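Local atomic coordinates of SIS domain protein (Listeria monocytogenes str. 4b F2365, PDB entry 3FXA), a protein that probably binds phosphorylated sugars through its SIS domain and may act as a sugar-phosphate isomerase, probably as a tetramer. Residues T37-A42 / M175-Y180; K47-G52 / V75-S80; V89-D94 / K116-T121; E107-I112 / S131-E136; G124-P129 / D138-V143. All blocks are in the same frame, centred on the assembly; numbering follows the deposited sequence.

Contact 1: residues T37-A42 / M175-Y180; sequences TVEKIA and MTYMNY
Tyr177 reaches out from the last turn of helix 157-177 and lays its ring against helix 31-43, where Val38, Glu39 and Ala42 receive it. The ring is carried across because CG stands anti to the backbone N (chi1 -170°), which swings the aromatic group away from its own helix. Val38 CG1 sits over one face of the ring, 4.2 Å from its centroid and 28° off the ring normal, a CH-pi contact. Ala42 CB comes in obliquely on the CE1 side, with CB to Tyr177 CE1 at 3.4 Å. Farther along, Tyr177 OH passes Glu39 CG at 3.8 Å, touching the methylene part of that side chain and not its carboxylate. Ala42 is shared with a second neighbour, the selenomethionine at Met178. Met178 CG lies 4.0 Å from Ala42 CB, while the bend at chi3 (76°) brings Met178 CE within 3.6 Å of Ala42 O. The methyl of Ala42 thus touches both the ring and the selenomethionine chain. Leu174 packs on both Val38 and Ala42, and Tyr177 also touches Met2 of the second subunit. The chain after Tyr177 turns off through a Schellman motif, in which Tyr180 N donates to Met175 O (2.8 Å) and Asn179 takes a positive phi. The arrangement is a helix-to-helix contact made at a C-terminal end, joining two of the helices that flank one face of the parallel sheet in this SIS-type alpha-beta-alpha sandwich.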
# COMPACT_ATOMS: atom_id res chain seq x y z
N THR A 37 5.52 23.51 -13.58
CA THR A 37 5.26 22.12 -13.21
C THR A 37 4.97 21.26 -14.45
O THR A 37 5.48 20.16 -14.56
CB THR A 37 4.14 22.03 -12.14
OG1 THR A 37 4.56 22.80 -10.99
CG2 THR A 37 3.83 20.61 -11.73
N VAL A 38 4.12 21.76 -15.37
CA VAL A 38 3.85 21.04 -16.62
C VAL A 38 5.13 20.82 -17.44
O VAL A 38 5.36 19.72 -17.93
CB VAL A 38 2.81 21.78 -17.50
CG1 VAL A 38 2.67 21.12 -18.88
CG2 VAL A 38 1.45 21.89 -16.73
N GLU A 39 5.93 21.88 -17.60
CA GLU A 39 7.18 21.84 -18.38
C GLU A 39 8.18 20.89 -17.76
O GLU A 39 8.70 20.00 -18.45
CB GLU A 39 7.80 23.25 -18.47
CG GLU A 39 7.01 24.21 -19.33
CD GLU A 39 7.56 25.66 -19.32
OE1 GLU A 39 8.30 26.06 -18.40
OE2 GLU A 39 7.21 26.41 -20.25
N LYS A 40 8.38 21.05 -16.46
CA LYS A 40 9.34 20.22 -15.71
C LYS A 40 8.98 18.73 -15.78
O LYS A 40 9.87 17.90 -15.97
CB LYS A 40 9.43 20.67 -14.26
CG LYS A 40 10.68 20.17 -13.51
CD LYS A 40 11.91 20.99 -13.90
CE LYS A 40 13.16 20.53 -13.17
NZ LYS A 40 14.38 21.19 -13.73
N ILE A 41 7.69 18.39 -15.60
CA ILE A 41 7.23 16.99 -15.63
C ILE A 41 7.32 16.41 -17.05
O ILE A 41 7.74 15.27 -17.22
CB ILE A 41 5.85 16.78 -14.95
CG1 ILE A 41 5.97 17.09 -13.46
CG2 ILE A 41 5.29 15.36 -15.19
CD1 ILE A 41 4.60 17.09 -12.73
N ALA A 42 6.98 17.21 -18.06
CA ALA A 42 7.16 16.80 -19.46
C ALA A 42 8.63 16.50 -19.81
O ALA A 42 8.89 15.55 -20.53
CB ALA A 42 6.63 17.87 -20.40
N MSE A 175 -1.23 15.54 -21.34
CA MSE A 175 -1.63 14.62 -22.43
C MSE A 175 -1.54 15.31 -23.78
O MSE A 175 -1.01 14.77 -24.75
CB MSE A 175 -3.03 14.08 -22.19
CG MSE A 175 -3.12 13.16 -20.97
SE MSE A 175 -4.94 12.71 -20.45
CE MSE A 175 -5.45 11.64 -21.94
N THR A 176 -2.01 16.56 -23.80
CA THR A 176 -1.93 17.40 -25.01
C THR A 176 -0.49 17.91 -25.22
O THR A 176 0.02 17.83 -26.36
CB THR A 176 -2.96 18.57 -24.96
OG1 THR A 176 -4.29 18.03 -24.95
CG2 THR A 176 -2.79 19.47 -26.19
N TYR A 177 0.16 18.39 -24.16
CA TYR A 177 1.53 18.94 -24.20
C TYR A 177 2.52 17.93 -24.77
O TYR A 177 3.38 18.30 -25.55
CB TYR A 177 2.01 19.35 -22.78
CG TYR A 177 3.31 20.13 -22.74
CD1 TYR A 177 4.55 19.47 -22.79
CD2 TYR A 177 3.31 21.52 -22.60
CE1 TYR A 177 5.75 20.19 -22.73
CE2 TYR A 177 4.51 22.24 -22.55
CZ TYR A 177 5.72 21.57 -22.62
OH TYR A 177 6.87 22.31 -22.58
N MSE A 178 2.39 16.68 -24.36
CA MSE A 178 3.31 15.60 -24.77
C MSE A 178 2.82 14.74 -25.94
O MSE A 178 3.51 13.76 -26.30
CB MSE A 178 3.56 14.68 -23.57
CG MSE A 178 4.07 15.41 -22.33
SE MSE A 178 4.51 14.12 -20.97
CE MSE A 178 6.21 13.46 -21.68
N ASN A 179 1.66 15.08 -26.52
CA ASN A 179 1.07 14.33 -27.65
C ASN A 179 0.86 12.85 -27.28
O ASN A 179 1.23 11.95 -28.02
CB ASN A 179 1.94 14.49 -28.92
CG ASN A 179 2.12 15.95 -29.33
OD1 ASN A 179 3.25 16.42 -29.47
ND2 ASN A 179 1.02 16.66 -29.51
N TYR A 180 0.30 12.64 -26.08
CA TYR A 180 0.01 11.31 -25.55
C TYR A 180 -1.07 10.68 -26.43
O TYR A 180 -2.01 11.38 -26.84
CB TYR A 180 -0.42 11.42 -24.07
CG TYR A 180 -0.70 10.10 -23.39
CD1 TYR A 180 0.32 9.17 -23.20
CD2 TYR A 180 -1.97 9.79 -22.89
CE1 TYR A 180 0.08 7.95 -22.57
CE2 TYR A 180 -2.22 8.57 -22.25
CZ TYR A 180 -1.18 7.65 -22.10
OH TYR A 180 -1.36 6.43 -21.48

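Contact 2: residues K47-G52 / V75-S80; sequences KIVVAG and VFLTPS
Two torsions place Val75 CG1 and Leu77 CD2 against the branches of Val49. At Val75, CG1 stands between the backbone N and the carbonyl carbon (chi1 66°), which puts it 3.8 Å from Val49 CG2; the two valines lie side by side and point the same way. The other branch of Val49 is used by Leu77: Val49 CG1 meets Leu77 CB at 3.6 Å, and Leu77 CG, opposite its own N (chi1 179°), brings CD2 to the same methyl. The backbones form a parallel ladder. Val75 N donates to Ile48 O (2.9 Å), Val50 N to Val75 O (3.0 Å) and Leu77 N to Val50 O (2.8 Å), the last almost straight at the hydrogen (178°). Val50 and Val75 each use both N and O in this ladder. On the sheet face of Val50, the Phe76 ring leans over the end of strand 48-51, and its edge meets the backbone where Phe76 CZ lies 3.5 Å from Gly52 O. Pro79 CD touches the same oxygen at 3.6 Å, whereas Gly52 N is buried with no partner in the model. Strands 48-51 and 74-76 are the two strands of a beta-alpha-beta unit whose helix 55-69 covers Val50 and Phe76. Strand 95-99 pairs on the other side of 48-51, Leu90 packs on Val49 and Leu87 on Leu77, and Val75, on the outermost strand of this chain's sheet, meets Val75 of the fourth subunit.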
# COMPACT_ATOMS: atom_id res chain seq x y z
N LYS A 47 11.65 9.70 -12.66
CA LYS A 47 10.29 9.43 -12.19
C LYS A 47 9.86 10.46 -11.18
O LYS A 47 10.67 11.22 -10.68
CB LYS A 47 10.21 8.03 -11.59
CG LYS A 47 11.07 7.82 -10.36
CD LYS A 47 11.10 6.37 -9.96
CE LYS A 47 12.05 6.15 -8.82
NZ LYS A 47 13.47 6.55 -9.11
N ILE A 48 8.56 10.46 -10.91
CA ILE A 48 7.96 11.37 -9.95
C ILE A 48 7.78 10.62 -8.62
O ILE A 48 7.10 9.63 -8.58
CB ILE A 48 6.61 11.90 -10.45
CG1 ILE A 48 6.76 12.57 -11.84
CG2 ILE A 48 6.02 12.88 -9.45
CD1 ILE A 48 5.43 12.90 -12.51
N VAL A 49 8.37 11.12 -7.55
CA VAL A 49 8.24 10.47 -6.23
C VAL A 49 7.33 11.40 -5.43
O VAL A 49 7.64 12.57 -5.28
CB VAL A 49 9.62 10.31 -5.56
CG1 VAL A 49 9.48 9.59 -4.25
CG2 VAL A 49 10.56 9.53 -6.49
N VAL A 50 6.19 10.90 -4.93
CA VAL A 50 5.24 11.76 -4.19
C VAL A 50 5.11 11.27 -2.75
O VAL A 50 4.92 10.07 -2.54
CB VAL A 50 3.85 11.85 -4.85
CG1 VAL A 50 3.04 13.09 -4.33
CG2 VAL A 50 4.00 11.94 -6.37
N ALA A 51 5.18 12.19 -1.79
CA ALA A 51 5.04 11.87 -0.35
C ALA A 51 3.97 12.72 0.33
O ALA A 51 3.85 13.92 0.07
CB ALA A 51 6.37 12.08 0.37
N GLY A 52 3.23 12.11 1.24
CA GLY A 52 2.23 12.79 2.05
C GLY A 52 1.81 11.86 3.18
O GLY A 52 2.05 10.64 3.09
N VAL A 75 5.85 7.04 -8.24
CA VAL A 75 5.85 6.13 -7.09
C VAL A 75 5.49 6.89 -5.83
O VAL A 75 5.89 8.05 -5.67
CB VAL A 75 7.22 5.44 -6.91
CG1 VAL A 75 8.30 6.44 -6.55
CG2 VAL A 75 7.10 4.38 -5.81
N PHE A 76 4.73 6.23 -4.94
CA PHE A 76 4.40 6.82 -3.65
C PHE A 76 5.54 6.53 -2.69
O PHE A 76 6.01 5.39 -2.61
CB PHE A 76 3.09 6.27 -3.06
CG PHE A 76 2.76 6.86 -1.72
CD1 PHE A 76 2.40 8.20 -1.61
CD2 PHE A 76 2.81 6.08 -0.57
CE1 PHE A 76 2.12 8.78 -0.36
CE2 PHE A 76 2.51 6.64 0.68
CZ PHE A 76 2.15 8.00 0.78
N LEU A 77 6.00 7.55 -1.98
CA LEU A 77 7.03 7.41 -0.95
C LEU A 77 6.38 7.51 0.43
O LEU A 77 5.99 8.60 0.85
CB LEU A 77 8.11 8.47 -1.15
CG LEU A 77 9.28 8.52 -0.16
CD1 LEU A 77 10.05 7.18 -0.13
CD2 LEU A 77 10.21 9.63 -0.50
N THR A 78 6.25 6.37 1.13
CA THR A 78 5.62 6.30 2.47
C THR A 78 6.60 6.91 3.49
O THR A 78 7.70 6.39 3.65
CB THR A 78 5.28 4.81 2.87
OG1 THR A 78 4.47 4.23 1.84
CG2 THR A 78 4.56 4.74 4.19
N PRO A 79 6.24 8.05 4.15
CA PRO A 79 7.20 8.70 5.07
C PRO A 79 7.77 7.80 6.21
O PRO A 79 8.94 7.95 6.57
CB PRO A 79 6.43 9.92 5.59
CG PRO A 79 5.46 10.22 4.51
CD PRO A 79 5.03 8.89 3.97
N SER A 80 6.96 6.89 6.75
CA SER A 80 7.42 5.97 7.83
C SER A 80 8.35 4.84 7.31
O SER A 80 8.98 4.13 8.13
CB SER A 80 6.23 5.42 8.64
OG SER A 80 5.27 4.78 7.85

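Contact 3: residues V89-D94 / K116-T121; sequences VLQKED and KTKGST
Leu90 O, Gln91 O and Asp94 O, three carbonyls of one loop, each take a hydrogen bond from the end of helix 112-118 and the residues that follow it. Lys118 NZ donates to Leu90 O at 2.7 Å, nearly in line with the carbonyl; a bend at chi4 (-73°) turns the ammonium onto it while Lys118 CD rests near the Leu90 side chain. Ser120 OG donates to Gln91 O, also at 2.7 Å, from above the carbonyl plane (55° out of it), and Leu90 CG lies against that hydroxyl at 3.3 Å. Thr121 N closes the row on Asp94 O at 3.0 Å, the donor lying in the carbonyl plane. Lys92 CB packs on Lys118 O at 3.3 Å. One shell out, a type I turn from Gln91 to Asp94 shapes the acceptors: Asp94 N reaches Gln91 O at 3.0 Å from the face opposite Ser120 OG. The Asp94 carboxylate steadies the turn, with Gln91 N donating to Asp94 OD2 at 2.8 Å, and the same oxygen forms a salt bridge with Lys47. A water lies between Lys118 NZ and Gln91 OE1, and another links Asp94 O (2.9 Å) with Thr121 OG1. Lys118 NZ also pairs with Glu71 of the fourth subunit, and Gln91 NE2 bonds to Gly88 O and to that same Glu71. Lys47 and the Gln91 N-H beside Asp94, and Lys118 beside that neighbouring Glu71, would be expected to keep each carboxylate ionised, and the loop is fixed chiefly through its backbone oxygens.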
# COMPACT_ATOMS: atom_id res chain seq x y z
N VAL A 89 14.78 5.07 -3.28
CA VAL A 89 13.98 5.11 -4.52
C VAL A 89 14.16 6.46 -5.28
O VAL A 89 13.97 6.50 -6.50
CB VAL A 89 12.45 4.85 -4.26
CG1 VAL A 89 11.77 6.10 -3.71
CG2 VAL A 89 11.71 4.41 -5.52
N LEU A 90 14.51 7.52 -4.54
CA LEU A 90 14.67 8.88 -5.06
C LEU A 90 16.05 9.04 -5.68
O LEU A 90 17.07 8.77 -5.03
CB LEU A 90 14.51 9.90 -3.94
CG LEU A 90 14.62 11.38 -4.32
CD1 LEU A 90 13.45 11.70 -5.25
CD2 LEU A 90 14.61 12.25 -3.08
N GLN A 91 16.09 9.47 -6.93
CA GLN A 91 17.36 9.67 -7.67
C GLN A 91 17.48 11.11 -8.20
O GLN A 91 16.51 11.89 -8.19
CB GLN A 91 17.50 8.59 -8.75
CG GLN A 91 17.54 7.18 -8.19
CD GLN A 91 18.73 6.97 -7.26
OE1 GLN A 91 19.84 7.39 -7.55
NE2 GLN A 91 18.50 6.29 -6.14
N LYS A 92 18.69 11.46 -8.65
CA LYS A 92 19.01 12.84 -9.12
C LYS A 92 18.06 13.40 -10.21
O LYS A 92 17.66 14.55 -10.13
CB LYS A 92 20.50 12.94 -9.55
CG LYS A 92 20.96 14.32 -10.04
CD LYS A 92 22.48 14.31 -10.21
CE LYS A 92 23.01 15.64 -10.72
NZ LYS A 92 22.79 16.75 -9.75
N GLU A 93 17.65 12.53 -11.14
CA GLU A 93 16.81 12.88 -12.29
C GLU A 93 15.33 12.89 -11.95
O GLU A 93 14.49 13.11 -12.84
CB GLU A 93 17.03 11.90 -13.48
CG GLU A 93 18.48 11.39 -13.73
CD GLU A 93 18.92 10.23 -12.80
OE1 GLU A 93 18.12 9.31 -12.52
OE2 GLU A 93 20.08 10.25 -12.34
N ASP A 94 14.99 12.71 -10.67
CA ASP A 94 13.60 12.62 -10.24
C ASP A 94 13.03 13.95 -9.75
O ASP A 94 13.76 14.91 -9.47
CB ASP A 94 13.45 11.59 -9.12
CG ASP A 94 13.76 10.16 -9.55
OD1 ASP A 94 13.86 9.87 -10.75
OD2 ASP A 94 13.89 9.32 -8.63
N LYS A 116 18.03 17.15 -1.17
CA LYS A 116 19.11 18.11 -1.47
C LYS A 116 20.44 17.42 -1.79
O LYS A 116 21.12 17.81 -2.73
CB LYS A 116 19.29 19.12 -0.34
CG LYS A 116 18.07 20.00 -0.03
CD LYS A 116 17.65 20.89 -1.20
CE LYS A 116 16.44 21.75 -0.87
NZ LYS A 116 16.06 22.70 -1.96
N THR A 117 20.78 16.39 -1.01
CA THR A 117 22.00 15.59 -1.23
C THR A 117 21.95 14.89 -2.59
O THR A 117 22.95 14.85 -3.31
CB THR A 117 22.18 14.54 -0.08
OG1 THR A 117 22.36 15.23 1.16
CG2 THR A 117 23.39 13.64 -0.32
N LYS A 118 20.78 14.36 -2.94
CA LYS A 118 20.60 13.62 -4.18
C LYS A 118 20.50 14.52 -5.41
O LYS A 118 20.77 14.07 -6.50
CB LYS A 118 19.39 12.68 -4.09
CG LYS A 118 19.63 11.53 -3.13
CD LYS A 118 18.40 10.78 -2.69
CE LYS A 118 18.71 9.37 -2.17
NZ LYS A 118 19.07 8.39 -3.26
N GLY A 119 20.11 15.79 -5.21
CA GLY A 119 19.99 16.76 -6.30
C GLY A 119 18.68 16.71 -7.09
O GLY A 119 18.58 17.28 -8.17
N SER A 120 17.65 16.07 -6.53
CA SER A 120 16.34 15.98 -7.18
C SER A 120 15.65 17.33 -7.19
O SER A 120 16.05 18.26 -6.44
CB SER A 120 15.42 14.98 -6.44
OG SER A 120 16.02 13.70 -6.22
N THR A 121 14.61 17.43 -8.01
CA THR A 121 13.75 18.61 -8.07
C THR A 121 12.67 18.50 -7.00
O THR A 121 11.98 17.50 -6.96
CB THR A 121 13.09 18.78 -9.45
OG1 THR A 121 14.09 19.00 -10.46
CG2 THR A 121 12.17 20.01 -9.43
O HOH W 1 21.28 8.95 -5.03
O HOH W 2 14.93 16.54 -11.52

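Contact 4: residues E107-I112 / S131-E136; sequences ELLNLI and SVIAKE
Helix 106-109, with the turn that leads into helix 112-118, meets helix 132-136 on one face of the parallel sheet: Leu109 and Ile112 pack on Val132 and Ile133. Leu109 CD2 touches two neighbours: it lies 3.5 Å from Val132 CG1, tighter than usual for two methyl groups, and 3.7 Å from Ile133 CG1. With CG opposite the carbonyl carbon (chi1 -60°), Leu109 sends its branches across to the other helix although its CB does not start out that way. Val132 CG1 has a second partner in Ile112 CD1, at 3.9 Å. Ile133 extends to its own partner, CD1 reaching Leu108 CB at 4.0 Å. At the far end Ile112 CG2 touches Glu136 CB at 4.1 Å, so the glutamate contributes its aliphatic root. A type I turn from Leu109 to Ile112 brings Ile112 round to the same side as Leu109. In the other segment Ser131 is the N-cap of helix 132-136, its OG accepting from Ala134 N at 3.2 Å. The loop before helix 106-109 holds the other helix as well: Asn104 OD1 accepts from Val132 N, and Gly103 is bonded to the backbone of Ile133. In SIS proteins this loop commonly lines the sugar-phosphate site, and it probably does so here. The chemistry across the contact itself is wholly apolar, aliphatic carbon against aliphatic carbon, so its hold comes from shape and dispersion, while directional bonding is left to the cap and the adjacent loop.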
# COMPACT_ATOMS: atom_id res chain seq x y z
N GLU A 107 7.31 14.57 9.34
CA GLU A 107 7.58 13.35 8.55
C GLU A 107 8.10 13.66 7.14
O GLU A 107 8.88 12.88 6.58
CB GLU A 107 6.33 12.47 8.41
CG GLU A 107 5.78 11.85 9.68
CD GLU A 107 4.82 12.73 10.47
OE1 GLU A 107 4.84 13.98 10.33
OE2 GLU A 107 4.06 12.15 11.27
N LEU A 108 7.63 14.76 6.55
CA LEU A 108 8.05 15.19 5.22
C LEU A 108 9.30 16.04 5.28
O LEU A 108 10.14 15.94 4.39
CB LEU A 108 6.93 15.95 4.50
CG LEU A 108 5.57 15.25 4.31
CD1 LEU A 108 4.70 16.02 3.32
CD2 LEU A 108 5.73 13.85 3.79
N LEU A 109 9.42 16.88 6.31
CA LEU A 109 10.60 17.75 6.45
C LEU A 109 11.87 16.91 6.57
O LEU A 109 12.90 17.30 6.05
CB LEU A 109 10.49 18.70 7.65
CG LEU A 109 9.34 19.71 7.70
CD1 LEU A 109 9.56 20.69 8.85
CD2 LEU A 109 9.14 20.47 6.37
N ASN A 110 11.76 15.76 7.25
CA ASN A 110 12.84 14.76 7.37
C ASN A 110 13.36 14.17 6.04
O ASN A 110 14.43 13.58 6.02
CB ASN A 110 12.42 13.59 8.29
CG ASN A 110 12.27 14.00 9.76
OD1 ASN A 110 12.82 15.00 10.21
ND2 ASN A 110 11.53 13.20 10.51
N LEU A 111 12.58 14.33 4.95
CA LEU A 111 12.91 13.88 3.59
C LEU A 111 13.68 14.91 2.78
O LEU A 111 14.29 14.56 1.76
CB LEU A 111 11.60 13.53 2.82
CG LEU A 111 10.58 12.67 3.57
CD1 LEU A 111 9.30 12.38 2.73
CD2 LEU A 111 11.21 11.38 4.11
N ILE A 112 13.68 16.18 3.21
CA ILE A 112 14.29 17.26 2.42
C ILE A 112 15.81 17.15 2.36
O ILE A 112 16.38 17.28 1.27
CB ILE A 112 13.81 18.67 2.86
CG1 ILE A 112 12.28 18.78 2.61
CG2 ILE A 112 14.51 19.75 2.07
CD1 ILE A 112 11.64 20.03 3.19
N SER A 131 6.19 28.35 5.09
CA SER A 131 6.54 27.00 5.56
C SER A 131 7.89 26.54 4.99
O SER A 131 8.37 27.05 3.97
CB SER A 131 5.46 25.99 5.15
OG SER A 131 5.37 25.78 3.72
N VAL A 132 8.46 25.53 5.65
CA VAL A 132 9.74 24.94 5.22
C VAL A 132 9.62 24.34 3.82
O VAL A 132 10.47 24.59 2.97
CB VAL A 132 10.23 23.87 6.25
CG1 VAL A 132 11.39 23.05 5.67
CG2 VAL A 132 10.61 24.55 7.53
N ILE A 133 8.54 23.60 3.58
CA ILE A 133 8.26 22.96 2.29
C ILE A 133 8.17 24.02 1.16
O ILE A 133 8.78 23.85 0.12
CB ILE A 133 6.99 22.03 2.37
CG1 ILE A 133 7.35 20.77 3.17
CG2 ILE A 133 6.49 21.68 0.98
CD1 ILE A 133 6.25 19.77 3.41
N ALA A 134 7.47 25.12 1.42
CA ALA A 134 7.37 26.23 0.44
C ALA A 134 8.72 26.90 0.19
O ALA A 134 9.06 27.20 -0.95
CB ALA A 134 6.33 27.27 0.88
N LYS A 135 9.50 27.10 1.27
CA LYS A 135 10.80 27.79 1.18
C LYS A 135 11.93 26.94 0.59
O LYS A 135 12.80 27.45 -0.13
CB LYS A 135 11.22 28.35 2.53
CG LYS A 135 10.41 29.56 3.02
CD LYS A 135 11.03 30.04 4.33
CE LYS A 135 10.38 31.30 4.86
NZ LYS A 135 11.15 31.83 6.03
N GLU A 136 11.91 25.64 0.88
CA GLU A 136 12.92 24.70 0.38
C GLU A 136 12.65 24.22 -1.04
O GLU A 136 13.57 23.75 -1.71
CB GLU A 136 13.05 23.49 1.33
CG GLU A 136 13.57 23.84 2.75
CD GLU A 136 15.00 24.36 2.77
OE1 GLU A 136 15.80 24.02 1.88
OE2 GLU A 136 15.33 25.12 3.70

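Contact 5: residues G124-P129 / D138-V143; sequences GVTENP and DIFFPV
Phe140 leaves its strand at CB on the sheet face shared with Thr126, and chi1 (164°) carries the ring along strand 121-126 toward Pro129. CD1 comes first, 3.8 Å from Gly124 O, which lies at the ring edge near its plane. CE1 is next, with Thr126 CG2 at 3.6 Å, also at the edge. At the tip CZ meets Pro129 CA at 3.6 Å, and CE2 meets Pro129 CB at 3.8 Å. Pro142 CD covers one face, over the centre of the ring. The backbones beneath are the two parallel strands of a beta-alpha-beta unit, connected by helix 132-136, with 139-142 outermost in this chain's sheet. Gly124 N donates to Ile139 O and Phe141 N to Gly124 O, both at 2.9 Å; farther on, Val143 N reaches Thr126 O at a longer 3.3 Å, from 48° out of the carbonyl plane. Val125, on the opposite face, presses CG1 on Val143 CG1 at 3.5 Å, a tight pair, while Phe141 stacks on Phe167 of helix 157-177. Thr126 OG1 accepts from Asn128 N in an ST turn and also bonds to Lys101 O.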
# COMPACT_ATOMS: atom_id res chain seq x y z
N GLY A 124 6.91 21.73 -3.73
CA GLY A 124 6.26 21.78 -2.42
C GLY A 124 4.81 22.21 -2.58
O GLY A 124 4.56 23.36 -2.96
N VAL A 125 3.89 21.31 -2.26
CA VAL A 125 2.44 21.55 -2.42
C VAL A 125 1.85 21.87 -1.05
O VAL A 125 1.60 20.98 -0.23
CB VAL A 125 1.74 20.35 -3.07
CG1 VAL A 125 0.26 20.65 -3.24
CG2 VAL A 125 2.40 19.98 -4.40
N THR A 126 1.59 23.16 -0.81
CA THR A 126 1.15 23.63 0.50
C THR A 126 0.38 24.94 0.41
O THR A 126 0.47 25.64 -0.61
CB THR A 126 2.39 23.78 1.44
OG1 THR A 126 1.97 24.20 2.74
CG2 THR A 126 3.46 24.73 0.90
N GLU A 127 -0.38 25.26 1.45
CA GLU A 127 -1.10 26.56 1.51
C GLU A 127 -0.20 27.68 2.03
O GLU A 127 -0.43 28.85 1.72
CB GLU A 127 -2.38 26.48 2.40
CG GLU A 127 -2.17 26.56 3.93
CD GLU A 127 -3.43 26.28 4.76
OE1 GLU A 127 -4.55 26.14 4.21
OE2 GLU A 127 -3.28 26.23 5.99
N ASN A 128 0.82 27.29 2.80
CA ASN A 128 1.65 28.20 3.59
C ASN A 128 2.96 28.65 2.92
O ASN A 128 3.93 27.86 2.89
CB ASN A 128 1.89 27.53 4.96
CG ASN A 128 2.59 28.41 5.98
OD1 ASN A 128 2.74 29.62 5.79
ND2 ASN A 128 3.01 27.80 7.09
N PRO A 129 3.01 29.91 2.41
CA PRO A 129 4.23 30.38 1.72
C PRO A 129 5.47 30.58 2.62
O PRO A 129 6.59 30.70 2.08
CB PRO A 129 3.77 31.71 1.09
CG PRO A 129 2.76 32.20 1.98
CD PRO A 129 2.05 31.03 2.56
N ASP A 138 12.03 23.82 -5.05
CA ASP A 138 12.48 24.40 -6.33
C ASP A 138 11.27 25.02 -7.03
O ASP A 138 11.41 26.02 -7.75
CB ASP A 138 13.14 23.35 -7.19
CG ASP A 138 14.38 22.78 -6.55
OD1 ASP A 138 15.26 23.59 -6.15
OD2 ASP A 138 14.46 21.55 -6.40
N ILE A 139 10.11 24.39 -6.87
CA ILE A 139 8.82 24.94 -7.32
C ILE A 139 7.88 24.92 -6.12
O ILE A 139 7.46 23.83 -5.68
CB ILE A 139 8.19 24.16 -8.49
CG1 ILE A 139 9.10 24.13 -9.72
CG2 ILE A 139 6.86 24.78 -8.90
CD1 ILE A 139 8.68 23.11 -10.76
N PHE A 140 7.57 26.09 -5.56
CA PHE A 140 6.53 26.24 -4.54
C PHE A 140 5.22 26.26 -5.36
O PHE A 140 5.06 27.10 -6.28
CB PHE A 140 6.72 27.53 -3.72
CG PHE A 140 5.51 27.97 -2.93
CD1 PHE A 140 4.77 27.08 -2.17
CD2 PHE A 140 5.13 29.32 -2.94
CE1 PHE A 140 3.65 27.51 -1.43
CE2 PHE A 140 4.04 29.77 -2.19
CZ PHE A 140 3.29 28.86 -1.45
N PHE A 141 4.33 25.31 -5.05
CA PHE A 141 3.07 25.09 -5.75
C PHE A 141 1.95 25.41 -4.75
O PHE A 141 1.47 24.51 -4.04
CB PHE A 141 3.02 23.66 -6.28
CG PHE A 141 1.88 23.39 -7.26
CD1 PHE A 141 0.54 23.27 -6.83
CD2 PHE A 141 2.16 23.17 -8.61
CE1 PHE A 141 -0.50 22.99 -7.74
CE2 PHE A 141 1.12 22.89 -9.54
CZ PHE A 141 -0.21 22.79 -9.11
N PRO A 142 1.54 26.69 -4.67
CA PRO A 142 0.48 27.05 -3.73
C PRO A 142 -0.89 26.48 -4.09
O PRO A 142 -1.26 26.44 -5.26
CB PRO A 142 0.43 28.59 -3.82
CG PRO A 142 1.08 28.90 -5.13
CD PRO A 142 2.11 27.88 -5.33
N VAL A 143 -1.61 26.02 -3.08
CA VAL A 143 -2.99 25.52 -3.21
C VAL A 143 -3.62 25.72 -1.84
O VAL A 143 -2.98 25.43 -0.82
CB VAL A 143 -3.06 24.03 -3.64
CG1 VAL A 143 -2.09 23.18 -2.82
CG2 VAL A 143 -4.55 23.46 -3.58

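Overall arrangement
Contacts 2 and 5 belong to one five-stranded parallel sheet, at the 74-76 and 139-142 ends; their nearest atoms are about 7 Å apart. Contact 4 lies over the sheet face bearing Thr126 and Phe140: Ile133 CG2 is 3.4 Å from Gly124 CA of contact 5, and Leu108 CD2 is 3.7 Å from Pro79 CG of contact 2. Contact 3 joins contact 2 through the Lys47 NZ to Asp94 OD2 salt bridge (2.8 Å). On the other face contact 1 reaches contact 5, with Thr37 OG1 3.4 Å from Phe141 CD2. Contacts 1 and 4, whose centres are 26 Å apart, do not touch; the probable sugar-phosphate loop borders contact 4.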